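Side-chain contacts in nodulation fucosyltransferase NodZ (PDB 2HHC), which belongs to the fucosyltransferases of rhizobial nodulation and is built from two Rossmann-like domains of the GT-B type: residues R87-P92 with F105-E110; A140-F145 with A293-P298; E164-H169 with D238-P243; E195-Q200 with I281-T286. All coordinates share one frame; numbering follows the deposited sequence.

Contact 1 (R87-P92 with F105-E110). With PO4 (phosphate ion), chain B.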
# COMPACT_ATOMS: atom_id res chain seq x y z
N ARG A 87 -1.44 20.92 14.77
CA ARG A 87 -0.81 21.92 15.65
C ARG A 87 0.34 21.35 16.46
O ARG A 87 1.27 22.07 16.83
CB ARG A 87 -1.85 22.59 16.55
CG ARG A 87 -2.83 23.37 15.71
CD ARG A 87 -3.83 24.25 16.46
NE ARG A 87 -5.18 24.09 15.88
CZ ARG A 87 -5.49 24.24 14.58
NH1 ARG A 87 -4.58 24.59 13.66
NH2 ARG A 87 -6.75 24.05 14.17
N TRP A 88 0.29 20.05 16.72
CA TRP A 88 1.39 19.37 17.45
C TRP A 88 2.75 19.64 16.86
O TRP A 88 3.71 19.76 17.59
CB TRP A 88 1.13 17.87 17.42
CG TRP A 88 2.07 17.00 18.22
CD1 TRP A 88 1.89 16.60 19.50
CD2 TRP A 88 3.25 16.35 17.74
NE1 TRP A 88 2.91 15.73 19.87
CE2 TRP A 88 3.78 15.61 18.84
CE3 TRP A 88 3.95 16.36 16.54
CZ2 TRP A 88 4.93 14.81 18.72
CZ3 TRP A 88 5.15 15.60 16.46
CH2 TRP A 88 5.60 14.84 17.54
N TRP A 89 2.83 19.81 15.55
CA TRP A 89 4.06 20.00 14.83
C TRP A 89 4.67 21.37 15.05
O TRP A 89 5.80 21.62 14.59
CB TRP A 89 3.88 19.70 13.33
CG TRP A 89 3.67 18.20 13.16
CD1 TRP A 89 2.51 17.50 13.25
CD2 TRP A 89 4.71 17.23 12.97
NE1 TRP A 89 2.75 16.16 13.11
CE2 TRP A 89 4.10 15.97 12.95
CE3 TRP A 89 6.09 17.31 12.80
CZ2 TRP A 89 4.82 14.78 12.79
CZ3 TRP A 89 6.80 16.15 12.63
CH2 TRP A 89 6.17 14.89 12.61
N ASN A 90 3.95 22.26 15.73
CA ASN A 90 4.54 23.56 16.12
C ASN A 90 5.30 23.50 17.47
O ASN A 90 5.93 24.49 17.85
CB ASN A 90 3.45 24.61 16.22
CG ASN A 90 2.81 24.90 14.88
OD1 ASN A 90 3.47 25.30 13.95
ND2 ASN A 90 1.55 24.68 14.80
N ARG A 91 5.17 22.38 18.17
CA ARG A 91 5.81 22.20 19.50
C ARG A 91 7.32 22.16 19.34
O ARG A 91 7.81 21.69 18.32
CB ARG A 91 5.28 20.94 20.19
CG ARG A 91 3.80 21.02 20.48
CD ARG A 91 3.28 20.08 21.53
NE ARG A 91 1.86 19.76 21.28
CZ ARG A 91 0.84 20.62 21.32
NH1 ARG A 91 1.01 21.89 21.62
NH2 ARG A 91 -0.39 20.20 21.04
N PRO A 92 8.05 22.59 20.38
CA PRO A 92 9.50 22.42 20.35
C PRO A 92 9.90 20.97 20.16
O PRO A 92 9.16 20.08 20.59
CB PRO A 92 9.91 22.90 21.71
CG PRO A 92 8.85 23.91 22.09
CD PRO A 92 7.60 23.26 21.60
N PHE A 105 -3.41 9.07 16.28
CA PHE A 105 -4.86 8.91 15.98
C PHE A 105 -5.62 10.25 15.99
O PHE A 105 -6.44 10.50 15.12
CB PHE A 105 -5.55 7.92 16.89
CG PHE A 105 -4.99 6.52 16.82
CD1 PHE A 105 -4.35 6.07 15.69
CD2 PHE A 105 -5.06 5.68 17.93
CE1 PHE A 105 -3.82 4.80 15.62
CE2 PHE A 105 -4.52 4.37 17.86
CZ PHE A 105 -3.90 3.96 16.68
N ARG A 106 -5.29 11.10 16.93
CA ARG A 106 -5.82 12.46 16.97
C ARG A 106 -5.48 13.19 15.67
O ARG A 106 -6.32 13.88 15.08
CB ARG A 106 -5.23 13.15 18.19
CG ARG A 106 -5.51 14.60 18.41
CD ARG A 106 -4.93 15.00 19.79
NE ARG A 106 -5.32 14.01 20.80
CZ ARG A 106 -4.53 13.36 21.68
NH1 ARG A 106 -3.22 13.56 21.78
NH2 ARG A 106 -5.09 12.51 22.55
N GLU A 107 -4.25 13.03 15.19
CA GLU A 107 -3.89 13.71 13.97
C GLU A 107 -4.59 13.15 12.75
O GLU A 107 -5.00 13.90 11.89
CB GLU A 107 -2.35 13.71 13.78
CG GLU A 107 -1.67 14.58 14.82
CD GLU A 107 -0.16 14.63 14.73
OE1 GLU A 107 0.39 14.42 13.64
OE2 GLU A 107 0.49 14.93 15.75
N ARG A 108 -4.78 11.84 12.68
CA ARG A 108 -5.62 11.28 11.62
C ARG A 108 -6.95 12.00 11.58
O ARG A 108 -7.46 12.35 10.52
CB ARG A 108 -5.80 9.79 11.87
CG ARG A 108 -6.74 9.05 10.89
CD ARG A 108 -7.10 7.71 11.41
NE ARG A 108 -7.90 7.95 12.62
CZ ARG A 108 -7.97 7.22 13.76
NH1 ARG A 108 -7.32 6.07 13.92
NH2 ARG A 108 -8.71 7.65 14.75
N ASP A 109 -7.55 12.16 12.75
CA ASP A 109 -8.87 12.77 12.82
C ASP A 109 -8.84 14.25 12.47
O ASP A 109 -9.75 14.74 11.80
CB ASP A 109 -9.44 12.59 14.20
CG ASP A 109 -9.75 11.14 14.53
OD1 ASP A 109 -9.75 10.30 13.61
OD2 ASP A 109 -9.99 10.87 15.72
N GLU A 110 -7.81 14.94 12.93
CA GLU A 110 -7.64 16.36 12.63
C GLU A 110 -7.44 16.57 11.14
O GLU A 110 -8.02 17.49 10.55
CB GLU A 110 -6.44 16.91 13.42
CG GLU A 110 -6.77 17.02 14.88
CD GLU A 110 -5.61 17.22 15.81
OE1 GLU A 110 -4.52 17.47 15.37
OE2 GLU A 110 -5.85 17.19 17.04
P PO4 B . -2.83 18.45 18.43
O1 PO4 B . -3.69 17.32 19.02
O2 PO4 B . -2.33 18.18 16.95
O3 PO4 B . -3.66 19.71 18.50
O4 PO4 B . -1.66 18.63 19.37
O HOH W 1 -4.38 20.38 14.88

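Contact 2 (A140-F145 with A293-P298)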
# COMPACT_ATOMS: atom_id res chain seq x y z
N ALA A 140 -8.03 9.20 -6.70
CA ALA A 140 -6.74 9.64 -6.20
C ALA A 140 -5.78 8.45 -6.04
O ALA A 140 -4.60 8.50 -6.37
CB ALA A 140 -6.86 10.43 -4.93
N GLU A 141 -6.31 7.34 -5.53
CA GLU A 141 -5.52 6.14 -5.34
C GLU A 141 -5.02 5.64 -6.69
O GLU A 141 -3.85 5.25 -6.86
CB GLU A 141 -6.34 5.03 -4.66
CG GLU A 141 -6.71 5.31 -3.22
CD GLU A 141 -7.63 4.21 -2.75
OE1 GLU A 141 -7.09 3.07 -2.52
OE2 GLU A 141 -8.87 4.36 -2.72
N ARG A 142 -5.90 5.57 -7.68
CA ARG A 142 -5.52 5.05 -9.00
C ARG A 142 -4.49 5.98 -9.63
O ARG A 142 -3.55 5.53 -10.36
CB ARG A 142 -6.77 4.95 -9.90
CG ARG A 142 -7.72 3.92 -9.43
CD ARG A 142 -9.02 3.96 -10.30
NE ARG A 142 -10.02 3.00 -9.86
CZ ARG A 142 -9.95 1.74 -10.13
NH1 ARG A 142 -8.98 1.28 -10.91
NH2 ARG A 142 -10.90 0.94 -9.69
N LEU A 143 -4.66 7.27 -9.44
CA LEU A 143 -3.70 8.24 -9.98
C LEU A 143 -2.30 8.01 -9.45
O LEU A 143 -1.33 8.05 -10.16
CB LEU A 143 -4.24 9.64 -9.81
CG LEU A 143 -3.47 10.57 -10.72
CD1 LEU A 143 -4.40 11.61 -11.22
CD2 LEU A 143 -2.32 11.08 -9.86
N ILE A 144 -2.17 7.71 -8.18
CA ILE A 144 -0.84 7.44 -7.62
C ILE A 144 -0.25 6.21 -8.27
O ILE A 144 0.91 6.23 -8.70
CB ILE A 144 -0.92 7.23 -6.09
CG1 ILE A 144 -1.21 8.58 -5.40
CG2 ILE A 144 0.29 6.60 -5.52
CD1 ILE A 144 -0.24 9.67 -5.60
N PHE A 145 -1.00 5.11 -8.35
CA PHE A 145 -0.44 3.89 -8.98
C PHE A 145 -0.02 4.07 -10.41
O PHE A 145 0.90 3.42 -10.91
CB PHE A 145 -1.37 2.70 -8.78
CG PHE A 145 -1.28 2.09 -7.41
CD1 PHE A 145 -0.21 1.28 -7.06
CD2 PHE A 145 -2.24 2.30 -6.51
CE1 PHE A 145 -0.13 0.71 -5.83
CE2 PHE A 145 -2.13 1.73 -5.24
CZ PHE A 145 -1.05 0.96 -4.95
N ALA A 293 -4.88 -4.53 -5.88
CA ALA A 293 -5.66 -5.62 -6.53
C ALA A 293 -7.18 -5.38 -6.47
O ALA A 293 -7.90 -5.54 -7.47
CB ALA A 293 -5.31 -6.92 -5.92
N ARG A 294 -7.72 -4.95 -5.34
CA ARG A 294 -9.11 -4.60 -5.21
C ARG A 294 -9.55 -3.56 -6.26
O ARG A 294 -10.64 -3.63 -6.80
CB ARG A 294 -9.43 -4.11 -3.79
CG ARG A 294 -10.81 -3.53 -3.58
CD ARG A 294 -11.93 -4.53 -3.84
NE ARG A 294 -13.28 -3.97 -3.71
CZ ARG A 294 -13.90 -3.25 -4.65
NH1 ARG A 294 -13.31 -2.99 -5.80
NH2 ARG A 294 -15.13 -2.80 -4.45
N LEU A 295 -8.70 -2.56 -6.50
CA LEU A 295 -9.00 -1.54 -7.52
C LEU A 295 -9.05 -2.08 -8.95
O LEU A 295 -9.83 -1.54 -9.79
CB LEU A 295 -7.94 -0.43 -7.44
CG LEU A 295 -8.03 0.42 -6.16
CD1 LEU A 295 -6.76 1.32 -6.10
CD2 LEU A 295 -9.32 1.13 -5.93
N LEU A 296 -8.25 -3.08 -9.25
CA LEU A 296 -8.08 -3.54 -10.65
C LEU A 296 -8.68 -4.89 -11.05
O LEU A 296 -9.03 -5.06 -12.22
CB LEU A 296 -6.61 -3.52 -11.06
CG LEU A 296 -5.89 -2.16 -11.15
CD1 LEU A 296 -4.42 -2.38 -11.57
CD2 LEU A 296 -6.58 -1.32 -12.13
N VAL A 297 -8.75 -5.83 -10.14
CA VAL A 297 -9.09 -7.21 -10.49
C VAL A 297 -10.57 -7.40 -10.67
O VAL A 297 -11.37 -6.78 -9.97
CB VAL A 297 -8.58 -8.13 -9.36
CG1 VAL A 297 -9.09 -9.56 -9.44
CG2 VAL A 297 -7.05 -8.10 -9.29
N PRO A 298 -10.95 -8.21 -11.67
CA PRO A 298 -12.39 -8.40 -11.93
C PRO A 298 -13.27 -8.90 -10.76
O PRO A 298 -14.43 -8.46 -10.62
CB PRO A 298 -12.38 -9.44 -13.05
CG PRO A 298 -11.12 -9.21 -13.77
CD PRO A 298 -10.12 -8.84 -12.70

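Contact 3 (E164-H169 with D238-P243)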
# COMPACT_ATOMS: atom_id res chain seq x y z
N GLU A 164 6.29 -16.27 -16.99
CA GLU A 164 6.55 -17.63 -16.55
C GLU A 164 5.31 -18.33 -16.01
O GLU A 164 5.22 -19.54 -16.11
CB GLU A 164 7.66 -17.65 -15.49
CG GLU A 164 9.02 -17.39 -16.06
CD GLU A 164 10.03 -16.79 -15.11
OE1 GLU A 164 9.69 -16.58 -13.91
OE2 GLU A 164 11.14 -16.46 -15.61
N HIS A 165 4.35 -17.60 -15.46
CA HIS A 165 3.21 -18.20 -14.70
C HIS A 165 1.83 -17.66 -15.07
O HIS A 165 0.84 -18.41 -15.04
CB HIS A 165 3.38 -17.95 -13.20
CG HIS A 165 4.65 -18.47 -12.63
ND1 HIS A 165 4.84 -19.81 -12.35
CD2 HIS A 165 5.79 -17.84 -12.26
CE1 HIS A 165 6.06 -19.98 -11.88
NE2 HIS A 165 6.65 -18.80 -11.80
N PHE A 166 1.74 -16.38 -15.37
CA PHE A 166 0.48 -15.66 -15.60
C PHE A 166 0.00 -15.72 -17.06
O PHE A 166 -1.20 -15.93 -17.33
CB PHE A 166 0.60 -14.21 -15.19
CG PHE A 166 0.50 -13.96 -13.73
CD1 PHE A 166 1.49 -14.37 -12.87
CD2 PHE A 166 -0.60 -13.30 -13.22
CE1 PHE A 166 1.38 -14.10 -11.45
CE2 PHE A 166 -0.70 -13.07 -11.90
CZ PHE A 166 0.27 -13.47 -11.02
N SER A 167 0.91 -15.52 -18.02
CA SER A 167 0.56 -15.52 -19.41
C SER A 167 -0.06 -16.86 -19.79
O SER A 167 0.44 -17.92 -19.46
CB SER A 167 1.82 -15.22 -20.25
OG SER A 167 1.51 -15.28 -21.62
N GLY A 168 -1.17 -16.79 -20.50
CA GLY A 168 -1.84 -17.99 -20.97
C GLY A 168 -2.79 -18.59 -19.98
O GLY A 168 -3.43 -19.57 -20.27
N HIS A 169 -2.87 -17.99 -18.78
CA HIS A 169 -3.60 -18.59 -17.67
C HIS A 169 -4.53 -17.61 -16.98
O HIS A 169 -4.42 -16.41 -17.16
CB HIS A 169 -2.61 -19.17 -16.66
CG HIS A 169 -1.91 -20.41 -17.13
ND1 HIS A 169 -0.80 -20.39 -17.94
CD2 HIS A 169 -2.21 -21.72 -16.93
CE1 HIS A 169 -0.44 -21.63 -18.21
NE2 HIS A 169 -1.27 -22.46 -17.60
N ASP A 238 -1.44 -26.72 -8.83
CA ASP A 238 -1.02 -25.53 -9.58
C ASP A 238 -0.88 -24.29 -8.70
O ASP A 238 -1.14 -23.20 -9.14
CB ASP A 238 -1.93 -25.28 -10.81
CG ASP A 238 -1.99 -26.48 -11.73
OD1 ASP A 238 -0.90 -26.92 -12.17
OD2 ASP A 238 -3.10 -27.03 -11.94
N VAL A 239 -0.42 -24.49 -7.46
CA VAL A 239 -0.09 -23.37 -6.58
C VAL A 239 1.37 -22.97 -6.77
O VAL A 239 2.28 -23.84 -6.82
CB VAL A 239 -0.35 -23.74 -5.10
CG1 VAL A 239 0.04 -22.59 -4.19
CG2 VAL A 239 -1.82 -24.08 -4.88
N PHE A 240 1.58 -21.67 -6.91
CA PHE A 240 2.93 -21.13 -6.97
C PHE A 240 3.02 -19.83 -6.19
O PHE A 240 2.04 -19.17 -5.92
CB PHE A 240 3.36 -20.92 -8.44
CG PHE A 240 2.65 -19.81 -9.13
CD1 PHE A 240 1.36 -20.00 -9.62
CD2 PHE A 240 3.22 -18.56 -9.27
CE1 PHE A 240 0.69 -18.97 -10.26
CE2 PHE A 240 2.54 -17.50 -9.90
CZ PHE A 240 1.27 -17.72 -10.43
N ALA A 241 4.27 -19.47 -5.87
CA ALA A 241 4.62 -18.27 -5.13
C ALA A 241 5.93 -17.77 -5.62
O ALA A 241 6.70 -18.52 -6.18
CB ALA A 241 4.72 -18.56 -3.59
N VAL A 242 6.21 -16.50 -5.36
CA VAL A 242 7.50 -15.95 -5.75
C VAL A 242 8.53 -16.47 -4.74
O VAL A 242 8.32 -16.33 -3.56
CB VAL A 242 7.46 -14.46 -5.69
CG1 VAL A 242 8.84 -13.89 -6.12
CG2 VAL A 242 6.39 -13.92 -6.59
N PRO A 243 9.62 -17.06 -5.22
CA PRO A 243 10.66 -17.57 -4.37
C PRO A 243 11.33 -16.46 -3.57
O PRO A 243 11.40 -15.31 -4.03
CB PRO A 243 11.65 -18.16 -5.36
CG PRO A 243 10.95 -18.30 -6.63
CD PRO A 243 9.95 -17.22 -6.64

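Contact 4 (E195-Q200 with I281-T286)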
# COMPACT_ATOMS: atom_id res chain seq x y z
N GLU A 195 -5.80 -23.67 12.60
CA GLU A 195 -6.55 -24.67 11.85
C GLU A 195 -7.77 -24.06 11.20
O GLU A 195 -8.01 -24.28 10.03
CB GLU A 195 -7.01 -25.82 12.74
CG GLU A 195 -5.91 -26.75 13.19
CD GLU A 195 -6.44 -27.95 13.94
OE1 GLU A 195 -7.68 -28.12 14.02
OE2 GLU A 195 -5.62 -28.75 14.44
N LEU A 196 -8.57 -23.34 11.97
CA LEU A 196 -9.72 -22.65 11.41
C LEU A 196 -9.28 -21.68 10.31
O LEU A 196 -9.90 -21.64 9.25
CB LEU A 196 -10.52 -21.92 12.52
CG LEU A 196 -11.72 -21.12 11.99
CD1 LEU A 196 -12.79 -22.04 11.45
CD2 LEU A 196 -12.30 -20.24 13.09
N ALA A 197 -8.21 -20.93 10.49
CA ALA A 197 -7.82 -20.00 9.43
C ALA A 197 -7.41 -20.71 8.16
O ALA A 197 -7.72 -20.27 7.06
CB ALA A 197 -6.70 -19.10 9.87
N LEU A 198 -6.64 -21.79 8.30
CA LEU A 198 -6.28 -22.57 7.12
C LEU A 198 -7.52 -23.14 6.46
O LEU A 198 -7.63 -23.04 5.23
CB LEU A 198 -5.30 -23.70 7.43
CG LEU A 198 -4.89 -24.56 6.24
CD1 LEU A 198 -4.08 -23.77 5.25
CD2 LEU A 198 -4.14 -25.77 6.67
N HIS A 199 -8.45 -23.68 7.24
CA HIS A 199 -9.72 -24.14 6.69
C HIS A 199 -10.45 -23.07 5.90
O HIS A 199 -10.95 -23.32 4.81
CB HIS A 199 -10.63 -24.66 7.78
CG HIS A 199 -11.94 -25.18 7.28
ND1 HIS A 199 -12.04 -26.28 6.47
CD2 HIS A 199 -13.21 -24.77 7.51
CE1 HIS A 199 -13.31 -26.52 6.19
NE2 HIS A 199 -14.04 -25.62 6.82
N GLN A 200 -10.50 -21.85 6.46
CA GLN A 200 -11.21 -20.74 5.83
C GLN A 200 -10.59 -20.36 4.50
O GLN A 200 -11.30 -20.15 3.53
CB GLN A 200 -11.24 -19.53 6.78
CG GLN A 200 -12.13 -19.76 7.92
CD GLN A 200 -12.22 -18.60 8.88
OE1 GLN A 200 -11.32 -17.75 8.95
NE2 GLN A 200 -13.32 -18.55 9.62
N ILE A 281 -8.39 -13.31 -3.56
CA ILE A 281 -8.88 -13.64 -2.23
C ILE A 281 -8.08 -12.80 -1.23
O ILE A 281 -6.85 -12.85 -1.20
CB ILE A 281 -8.70 -15.15 -1.92
CG1 ILE A 281 -9.62 -15.99 -2.82
CG2 ILE A 281 -8.97 -15.39 -0.46
CD1 ILE A 281 -9.28 -17.42 -2.89
N ARG A 282 -8.80 -12.01 -0.46
CA ARG A 282 -8.21 -11.07 0.53
C ARG A 282 -8.42 -11.62 1.94
O ARG A 282 -9.50 -11.52 2.52
CB ARG A 282 -8.90 -9.71 0.42
CG ARG A 282 -8.83 -9.05 -0.95
CD ARG A 282 -9.43 -7.71 -0.94
NE ARG A 282 -8.55 -6.71 -0.33
CZ ARG A 282 -8.90 -5.46 -0.03
NH1 ARG A 282 -10.12 -5.02 -0.27
NH2 ARG A 282 -8.00 -4.63 0.48
N PHE A 283 -7.35 -12.15 2.52
CA PHE A 283 -7.42 -12.74 3.84
C PHE A 283 -6.38 -12.03 4.75
O PHE A 283 -5.22 -12.43 4.82
CB PHE A 283 -7.17 -14.25 3.71
CG PHE A 283 -7.59 -15.04 4.87
CD1 PHE A 283 -6.70 -15.24 5.92
CD2 PHE A 283 -8.87 -15.57 4.95
CE1 PHE A 283 -7.07 -15.99 7.03
CE2 PHE A 283 -9.26 -16.31 6.06
CZ PHE A 283 -8.37 -16.53 7.10
N PRO A 284 -6.77 -10.89 5.41
CA PRO A 284 -8.11 -10.27 5.51
C PRO A 284 -8.32 -9.17 4.47
O PRO A 284 -7.39 -8.61 3.93
CB PRO A 284 -8.09 -9.68 6.92
CG PRO A 284 -6.64 -9.45 7.20
CD PRO A 284 -5.84 -10.47 6.44
N PRO A 285 -9.63 -8.79 4.24
CA PRO A 285 -9.91 -7.65 3.33
C PRO A 285 -9.61 -6.28 3.91
O PRO A 285 -9.67 -5.27 3.18
CB PRO A 285 -11.42 -7.78 3.04
CG PRO A 285 -11.93 -8.42 4.26
CD PRO A 285 -10.88 -9.45 4.63
N THR A 286 -9.27 -6.21 5.20
CA THR A 286 -8.77 -5.00 5.83
C THR A 286 -7.28 -4.67 5.54
O THR A 286 -6.80 -3.61 5.96
CB THR A 286 -8.92 -5.11 7.36
OG1 THR A 286 -8.36 -6.34 7.81
CG2 THR A 286 -10.37 -5.07 7.75

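Contact 1 (R87-P92 with F105-E110)
A buried carboxylate site joins the 3-10 segment 87-90 to helix 101-116: Glu-107, salt-bridged through OE1 to Arg-99, reaches the edge of Trp-89 and the flank of Trp-88. It accepts from the indole of Trp-89 with OE1, while OE2 only packs against Trp-88. The Trp-89 NE1 to Glu-107 OE1 bond, 3.0 Å long and nearly straight (160°), lies in the ring plane and meets the oxygen on its syn side, though tilted out of the carboxylate plane. Glu-107 OE2 lies 3.4 Å from Trp-88 CB. Trp-88 stands steeply over Trp-89 with its six-membered-ring rim, CZ3 above the centre of that ring. OE2 is hydrogen-bonded to Gln-103, so three groups hold the carboxylate. Nearby sits a phosphate ion, probably from the crystallisation liquor, which accepts from the backbone, Trp-88 N to PO4 O2 at 3.2 Å. One water links the two segments there, accepting from Arg-87 N and donating to Glu-110 OE1. Strand 84-85, at one edge of the N-terminal sheet, borders the contact, with Phe-84 against Trp-89 and Phe-85 against Glu-110.

Contact 2 (A140-F145 with A293-P298)
Arg-142 reaches out from helix 138-147 and closes its guanidinium on the carbonyl oxygen of Leu-295, in the last turn of helix 291-296. NH2 makes the main bond, 2.7 Å to Leu-295 O with an angle of 144° at the hydrogen, while NH1 adds a weak one to the same Leu-295 O at 3.2 Å. NH2 is tilted somewhat from the carbonyl plane, and the oxygen in turn stands a little off the guanidinium plane. An extended chain from CG to NE (chi3 -178°) gives the arginine the length to cross the gap between the helices. Leu-295 O also receives a weak hydrogen bond from Asn-316 ND2, and the NE of Arg-142 is taken up by a salt bridge to Glu-138 on its own helix. Apolar groups fill in round the bond: Leu-295 CB lies over one face of the guanidinium, and Leu-296 CD2 stands at its edge, 3.7 Å from Arg-142 NH1. Glu-141 supplies the other touch, its CB and OE1 each 4.0 Å from Leu-295 CD1, with the two side chains at about a right angle; the same OE1 is salt-bridged to Arg-291. Since helix 291-296 ends here, with Val-297 the first residue to leave helical angles, the positive guanidinium would probably feel the negative end of the short helix's dipole. That would favour the bond electrostatically, while Glu-138 may partly offset the arginine's charge.

Contact 3 (E164-H169 with D238-P243)
His-165 lays its imidazole over the ring of Phe-240 in an offset stack, the centroids 4.4 Å apart and the planes only 10° from parallel. The overlap falls on one side of the phenyl ring: Phe-240 CD2 sits above the histidine face, displaced toward its rim, and the histidine's own CB continues the cover with a CH-pi contact, 3.8 Å from the Phe-240 centroid. CB comes closest to Phe-240 CE2, at 3.4 Å. The two side chains run past each other in opposite directions. Phe-240 holds CG in the position between its backbone N and carbonyl carbon (chi1 70°), which sends the ring off strand 239-240 toward the end of helix 152-166. There Phe-166 approaches the rim of Phe-240 near its plane, CE1 to CZ at 3.8 Å, with the rings turned 88° to each other. Phe-220 of the neighbouring strand 217-223 meets both phenylalanines, and Leu-273 of helix 258-274 also packs on Phe-166. His-165, Phe-166 and Phe-240 form an aromatic cluster between a helix end and an outermost strand, where strand 239-240 runs parallel to 217-223, as expected of the helix-flanked, mostly parallel sheet of a Rossmann-like domain.

Contact 4 (E195-Q200 with I281-T286)
Phe-283 points its ring end-on into helix 192-209, with CZ and CE2 leading, and meets Ala-197 and Gln-200, one turn apart on the same side of the helix. With CG anti to the backbone N (chi1 -163°), the phenyl ring extends away from strand 279-283 to the helix. Gln-200 crosses it at about a right angle. Its CB rests 3.8 Å from Phe-283 CE2, while the extended chain beyond CG carries the amide alongside, so that OE1 stands at the ring edge, 3.7 Å from Phe-283 CZ. Amide and ring planes are turned 73° from each other, and an oxygen at the rim of a phenyl ring faces its slightly positive C-H groups, a weakly favourable placement. Strand 279-283 and helix 192-209 belong to a mostly parallel alpha/beta layer of the Rossmann type: the helix links strands 170-176 and 217-223 in a beta-alpha-beta unit, and strand 279-283 lies alongside 170-176 under that helix. The carbonyl O of Ala-197 lies obliquely to the ring, 3.8 Å from Phe-283 CZ, and its CB is 4.1 Å from that same CZ. Val-201 of the helix and Val-176 of the adjacent strand also touch Phe-283, and Ile-281, two residues back along its strand, packs deeper on the helix against Ala-204, Ile-205 and Ala-208. Directly after Phe-283 a cis peptide bond leads into Pro-284, where the chain has left the strand.

Overall arrangement
Contact 1 comes first along the chain and lies beside the N-terminal sheet; its centre is about 45 Å from that of contact 3, and the two lie on opposite sides of the chain's centre. Contacts 3 and 4 both reach the C-terminal sheet, their centres about 21 Å apart, and their segments alternate in sequence. Contact 2 encloses both in sequence; its centre lies about 10 Å from the centre of the chain, where helix 138-147, packed on helix 15-32 of the N-terminal half, meets helix 291-296 of the C-terminal half. It touches contact 4 through Arg-294 and Arg-282. The contacts thus sample both halves of the GT-B architecture and a junction between them.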